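Local coordinates for type III secretion system effector protein ExoU (PDB 4QMK) that is a type III secreted toxin, probably a patatin-like phospholipase brought to the host plasma membrane by a domain that binds phosphatidylinositol 4,5-bisphosphate, at residues T246-V258 with I577-G589. Residues are numbered along the deposited sequence; the frame is centred on the assembly and turned at random.
Sequences TGTGMFDGRPQLV and IREVIYPSLYRPG
Leu-257 sets CD2 squarely over the face of the Tyr-582 ring, 3.3 Å from its centroid and 10° off the normal, a close CH-pi contact. With CG anti to the backbone N (chi1 177°), the ring reaches across to the hairpin, where Thr-248 CG2 meets its edge near OH. Pro-255 and Pro-583 complete this close-packed part: Pro-583 CB, at the helix kink, lies 3.3 Å from Pro-255 O, and Pro-255 CG 3.7 Å from Tyr-586 CB. Pro-583 CG also touches Gln-256 NE2, while Gln-256 OE1 is hydrogen-bonded by Arg-157. Direct polar contact is sparse. Arg-254, bent at chi3, gives Ser-584 OG only a weak bond from NH2 (3.1 Å); Arg-254 NH2 and Ser-584 OG each also hydrogen-bond Thr-640 OG1. Water 1 joins Arg-254 NH2 to Val-580 O, water 2 Leu-257 N to Arg-578 O, water 3 Leu-257 O to Glu-579 OE1. Arg-254 CG still packs 3.6 Å from Arg-587 CG, but beyond it Gly-253 and Pro-588 are exposed, and Met-250 CE reaches Pro-588 CD only at 4.2 Å. The hairpin edges the mixed sheet, Phe-251 on helix 140-157; helix segment 577-585 runs at 146° to strand 254-258, nearer antiparallel than perpendicular, backed by helices 592-606 and 639-646, joining patatin-like sheet to C-terminal helices.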
loop_
_atom_site.group_PDB
_atom_site.type_symbol
_atom_site.label_atom_id
_atom_site.label_comp_id
_atom_site.label_asym_id
_atom_site.label_seq_id
_atom_site.Cartn_x
_atom_site.Cartn_y
_atom_site.Cartn_z
ATOM N N THR A 246 17.482 0.609 -9.816
ATOM C CA THR A 246 18.176 1.588 -9.006
ATOM C C THR A 246 18.591 2.797 -9.770
ATOM O O THR A 246 18.696 2.768 -10.976
ATOM C CB THR A 246 19.435 0.918 -8.450
ATOM O OG1 THR A 246 19.013 -0.168 -7.615
ATOM C CG2 THR A 246 20.235 1.859 -7.617
ATOM N N GLY A 247 18.836 3.879 -9.073
ATOM C CA GLY A 247 19.379 5.048 -9.729
ATOM C C GLY A 247 19.683 6.179 -8.829
ATOM O O GLY A 247 19.260 6.193 -7.683
ATOM N N THR A 248 20.361 7.164 -9.362
ATOM C CA THR A 248 20.766 8.279 -8.544
ATOM C C THR A 248 20.359 9.585 -9.151
ATOM O O THR A 248 20.737 9.882 -10.257
ATOM C CB THR A 248 22.278 8.275 -8.407
ATOM O OG1 THR A 248 22.682 6.995 -7.891
ATOM C CG2 THR A 248 22.733 9.392 -7.487
ATOM N N GLY A 249 19.619 10.375 -8.410
ATOM C CA GLY A 249 19.164 11.642 -8.888
ATOM C C GLY A 249 19.714 12.751 -8.051
ATOM O O GLY A 249 20.268 12.521 -7.004
ATOM N N MET A 250 19.547 13.973 -8.538
ATOM C CA MET A 250 19.926 15.166 -7.810
ATOM C C MET A 250 18.666 15.907 -7.375
ATOM O O MET A 250 17.870 16.327 -8.187
ATOM C CB MET A 250 20.828 16.035 -8.665
ATOM C CG MET A 250 22.303 15.697 -8.513
ATOM S SD MET A 250 23.026 16.419 -7.010
ATOM C CE MET A 250 24.609 15.643 -7.110
ATOM N N PHE A 251 18.522 16.135 -6.076
ATOM C CA PHE A 251 17.340 16.721 -5.533
ATOM C C PHE A 251 17.766 17.758 -4.538
ATOM O O PHE A 251 18.339 17.415 -3.509
ATOM C CB PHE A 251 16.542 15.643 -4.832
ATOM C CG PHE A 251 16.053 14.514 -5.742
ATOM C CD1 PHE A 251 14.865 14.631 -6.453
ATOM C CD2 PHE A 251 16.720 13.319 -5.789
ATOM C CE1 PHE A 251 14.390 13.597 -7.230
ATOM C CE2 PHE A 251 16.259 12.280 -6.570
ATOM C CZ PHE A 251 15.096 12.419 -7.294
ATOM N N ASP A 252 17.489 19.030 -4.825
ATOM C CA ASP A 252 17.806 20.128 -3.914
ATOM C C ASP A 252 19.304 20.192 -3.583
ATOM O O ASP A 252 19.694 20.455 -2.431
ATOM C CB ASP A 252 16.950 20.014 -2.627
ATOM C CG ASP A 252 17.173 21.176 -1.655
ATOM O OD1 ASP A 252 17.137 22.340 -2.095
ATOM O OD2 ASP A 252 17.385 20.919 -0.447
ATOM N N GLY A 253 20.138 19.928 -4.590
ATOM C CA GLY A 253 21.589 20.001 -4.444
ATOM C C GLY A 253 22.296 18.783 -3.865
ATOM O O GLY A 253 23.527 18.786 -3.750
ATOM N N ARG A 254 21.545 17.721 -3.537
ATOM C CA ARG A 254 22.126 16.507 -2.957
ATOM C C ARG A 254 21.714 15.271 -3.789
ATOM O O ARG A 254 20.564 15.133 -4.146
ATOM C CB ARG A 254 21.638 16.351 -1.514
ATOM C CG ARG A 254 22.080 17.484 -0.630
ATOM C CD ARG A 254 21.132 17.828 0.522
ATOM N NE ARG A 254 21.259 16.958 1.691
ATOM C CZ ARG A 254 22.003 17.235 2.761
ATOM N NH1 ARG A 254 22.713 18.365 2.838
ATOM N NH2 ARG A 254 22.032 16.373 3.767
ATOM N N PRO A 255 22.650 14.362 -4.046
ATOM C CA PRO A 255 22.283 13.115 -4.658
ATOM C C PRO A 255 21.503 12.207 -3.725
ATOM O O PRO A 255 21.796 12.165 -2.508
ATOM C CB PRO A 255 23.636 12.465 -4.984
ATOM C CG PRO A 255 24.566 13.028 -3.965
ATOM C CD PRO A 255 24.081 14.425 -3.711
ATOM N N GLN A 256 20.534 11.488 -4.306
ATOM C CA GLN A 256 19.728 10.475 -3.601
ATOM C C GLN A 256 19.697 9.185 -4.363
ATOM O O GLN A 256 19.431 9.199 -5.527
ATOM C CB GLN A 256 18.264 10.891 -3.441
ATOM C CG GLN A 256 18.037 12.043 -2.515
ATOM C CD GLN A 256 17.850 11.682 -1.048
ATOM O OE1 GLN A 256 17.388 12.508 -0.313
ATOM N NE2 GLN A 256 18.141 10.447 -0.644
ATOM N N LEU A 257 19.960 8.085 -3.680
ATOM C CA LEU A 257 19.791 6.785 -4.259
ATOM C C LEU A 257 18.313 6.463 -4.273
ATOM O O LEU A 257 17.659 6.445 -3.226
ATOM C CB LEU A 257 20.387 5.668 -3.437
ATOM C CG LEU A 257 21.771 5.068 -3.542
ATOM C CD1 LEU A 257 22.173 5.022 -5.004
ATOM C CD2 LEU A 257 22.819 5.744 -2.704
ATOM N N VAL A 258 17.790 6.191 -5.451
ATOM C CA VAL A 258 16.424 5.764 -5.581
ATOM C C VAL A 258 16.459 4.246 -5.761
ATOM O O VAL A 258 17.301 3.735 -6.491
ATOM C CB VAL A 258 15.797 6.432 -6.776
ATOM C CG1 VAL A 258 14.362 6.018 -6.951
ATOM C CG2 VAL A 258 15.904 7.919 -6.622
ATOM N N ILE A 577 22.844 4.897 6.473
ATOM C CA ILE A 577 23.932 5.185 5.562
ATOM C C ILE A 577 23.451 5.617 4.226
ATOM O O ILE A 577 23.830 6.626 3.721
ATOM C CB ILE A 577 24.851 3.972 5.400
ATOM C CG1 ILE A 577 25.707 3.831 6.686
ATOM C CG2 ILE A 577 25.783 4.151 4.220
ATOM C CD1 ILE A 577 26.539 2.564 6.801
ATOM N N ARG A 578 22.548 4.861 3.680
ATOM C CA ARG A 578 22.061 5.093 2.314
ATOM C C ARG A 578 21.199 6.340 2.228
ATOM O O ARG A 578 21.277 7.070 1.295
ATOM C CB ARG A 578 21.217 3.866 1.933
ATOM C CG ARG A 578 20.819 3.835 0.494
ATOM C CD ARG A 578 19.345 3.598 0.316
ATOM N NE ARG A 578 18.939 2.248 0.620
ATOM C CZ ARG A 578 17.687 1.920 0.881
ATOM N NH1 ARG A 578 16.739 2.835 0.844
ATOM N NH2 ARG A 578 17.383 0.682 1.179
ATOM N N GLU A 579 20.421 6.589 3.257
ATOM C CA GLU A 579 19.385 7.593 3.247
ATOM C C GLU A 579 19.760 8.933 3.937
ATOM O O GLU A 579 19.171 9.955 3.682
ATOM C CB GLU A 579 18.181 6.968 3.961
ATOM C CG GLU A 579 16.811 7.304 3.411
ATOM C CD GLU A 579 16.579 6.784 1.985
ATOM O OE1 GLU A 579 15.978 7.554 1.193
ATOM O OE2 GLU A 579 17.031 5.664 1.660
ATOM N N VAL A 580 20.766 8.921 4.785
ATOM C CA VAL A 580 21.163 10.112 5.479
ATOM C C VAL A 580 22.625 10.499 5.201
ATOM O O VAL A 580 22.929 11.654 4.849
ATOM C CB VAL A 580 20.994 9.935 6.979
ATOM C CG1 VAL A 580 21.465 11.192 7.679
ATOM C CG2 VAL A 580 19.556 9.668 7.326
ATOM N N ILE A 581 23.527 9.543 5.286
ATOM C CA ILE A 581 24.906 9.863 5.036
ATOM C C ILE A 581 25.232 10.111 3.583
ATOM O O ILE A 581 25.821 11.161 3.250
ATOM C CB ILE A 581 25.805 8.820 5.604
ATOM C CG1 ILE A 581 25.710 8.879 7.135
ATOM C CG2 ILE A 581 27.219 9.120 5.198
ATOM C CD1 ILE A 581 26.452 7.759 7.826
ATOM N N TYR A 582 24.824 9.178 2.720
ATOM C CA TYR A 582 25.101 9.250 1.309
ATOM C C TYR A 582 24.865 10.671 0.705
ATOM O O TYR A 582 25.769 11.256 0.193
ATOM C CB TYR A 582 24.325 8.186 0.565
ATOM C CG TYR A 582 24.516 8.269 -0.942
ATOM C CD1 TYR A 582 25.697 7.821 -1.543
ATOM C CD2 TYR A 582 23.573 8.878 -1.751
ATOM C CE1 TYR A 582 25.906 7.950 -2.921
ATOM C CE2 TYR A 582 23.780 9.011 -3.127
ATOM C CZ TYR A 582 24.942 8.528 -3.700
ATOM O OH TYR A 582 25.150 8.617 -5.040
ATOM N N PRO A 583 23.674 11.223 0.831
ATOM C CA PRO A 583 23.423 12.559 0.324
ATOM C C PRO A 583 24.288 13.672 0.872
ATOM O O PRO A 583 24.573 14.593 0.092
ATOM C CB PRO A 583 21.996 12.836 0.706
ATOM C CG PRO A 583 21.405 11.514 0.825
ATOM C CD PRO A 583 22.459 10.615 1.342
ATOM N N SER A 584 24.671 13.629 2.164
ATOM C CA SER A 584 25.525 14.678 2.738
ATOM C C SER A 584 26.939 14.501 2.252
ATOM O O SER A 584 27.624 15.454 1.895
ATOM C CB SER A 584 25.639 14.555 4.254
ATOM O OG SER A 584 24.745 15.369 4.987
ATOM N N LEU A 585 27.385 13.253 2.278
ATOM C CA LEU A 585 28.766 12.932 1.972
ATOM C C LEU A 585 29.103 13.286 0.563
ATOM O O LEU A 585 30.152 13.822 0.325
ATOM C CB LEU A 585 29.003 11.447 2.261
ATOM C CG LEU A 585 30.406 10.858 2.084
ATOM C CD1 LEU A 585 31.429 11.629 2.860
ATOM C CD2 LEU A 585 30.420 9.396 2.530
ATOM N N TYR A 586 28.185 13.031 -0.369
ATOM C CA TYR A 586 28.420 13.348 -1.774
ATOM C C TYR A 586 27.819 14.665 -2.219
ATOM O O TYR A 586 27.660 14.910 -3.380
ATOM C CB TYR A 586 27.907 12.212 -2.639
ATOM C CG TYR A 586 28.750 11.014 -2.390
ATOM C CD1 TYR A 586 30.020 10.902 -2.920
ATOM C CD2 TYR A 586 28.325 10.043 -1.546
ATOM C CE1 TYR A 586 30.815 9.803 -2.648
ATOM C CE2 TYR A 586 29.106 8.939 -1.271
ATOM C CZ TYR A 586 30.344 8.828 -1.840
ATOM O OH TYR A 586 31.100 7.721 -1.540
ATOM N N ARG A 587 27.471 15.504 -1.275
ATOM C CA ARG A 587 26.953 16.808 -1.582
ATOM C C ARG A 587 28.147 17.637 -2.139
ATOM O O ARG A 587 29.171 17.780 -1.440
ATOM C CB ARG A 587 26.453 17.458 -0.285
ATOM C CG ARG A 587 25.455 18.586 -0.468
ATOM C CD ARG A 587 25.564 19.659 0.615
ATOM N NE ARG A 587 26.385 20.719 0.068
ATOM C CZ ARG A 587 27.128 21.564 0.763
ATOM N NH1 ARG A 587 27.232 21.467 2.094
ATOM N NH2 ARG A 587 27.802 22.497 0.097
ATOM N N PRO A 588 28.037 18.150 -3.379
ATOM C CA PRO A 588 29.049 19.076 -3.954
ATOM C C PRO A 588 29.357 20.252 -3.027
ATOM O O PRO A 588 28.437 20.952 -2.598
ATOM C CB PRO A 588 28.368 19.603 -5.218
ATOM C CG PRO A 588 27.431 18.530 -5.608
ATOM C CD PRO A 588 26.991 17.817 -4.353
ATOM N N GLY A 589 30.631 20.416 -2.668
ATOM C CA GLY A 589 31.057 21.510 -1.761
ATOM C C GLY A 589 31.125 21.202 -0.259
ATOM O O GLY A 589 31.531 22.038 0.535
HETATM O O HOH W 1 21.199 13.728 4.766
HETATM O O HOH W 2 20.103 8.486 -0.798
HETATM O O HOH W 3 16.201 8.251 -1.241
#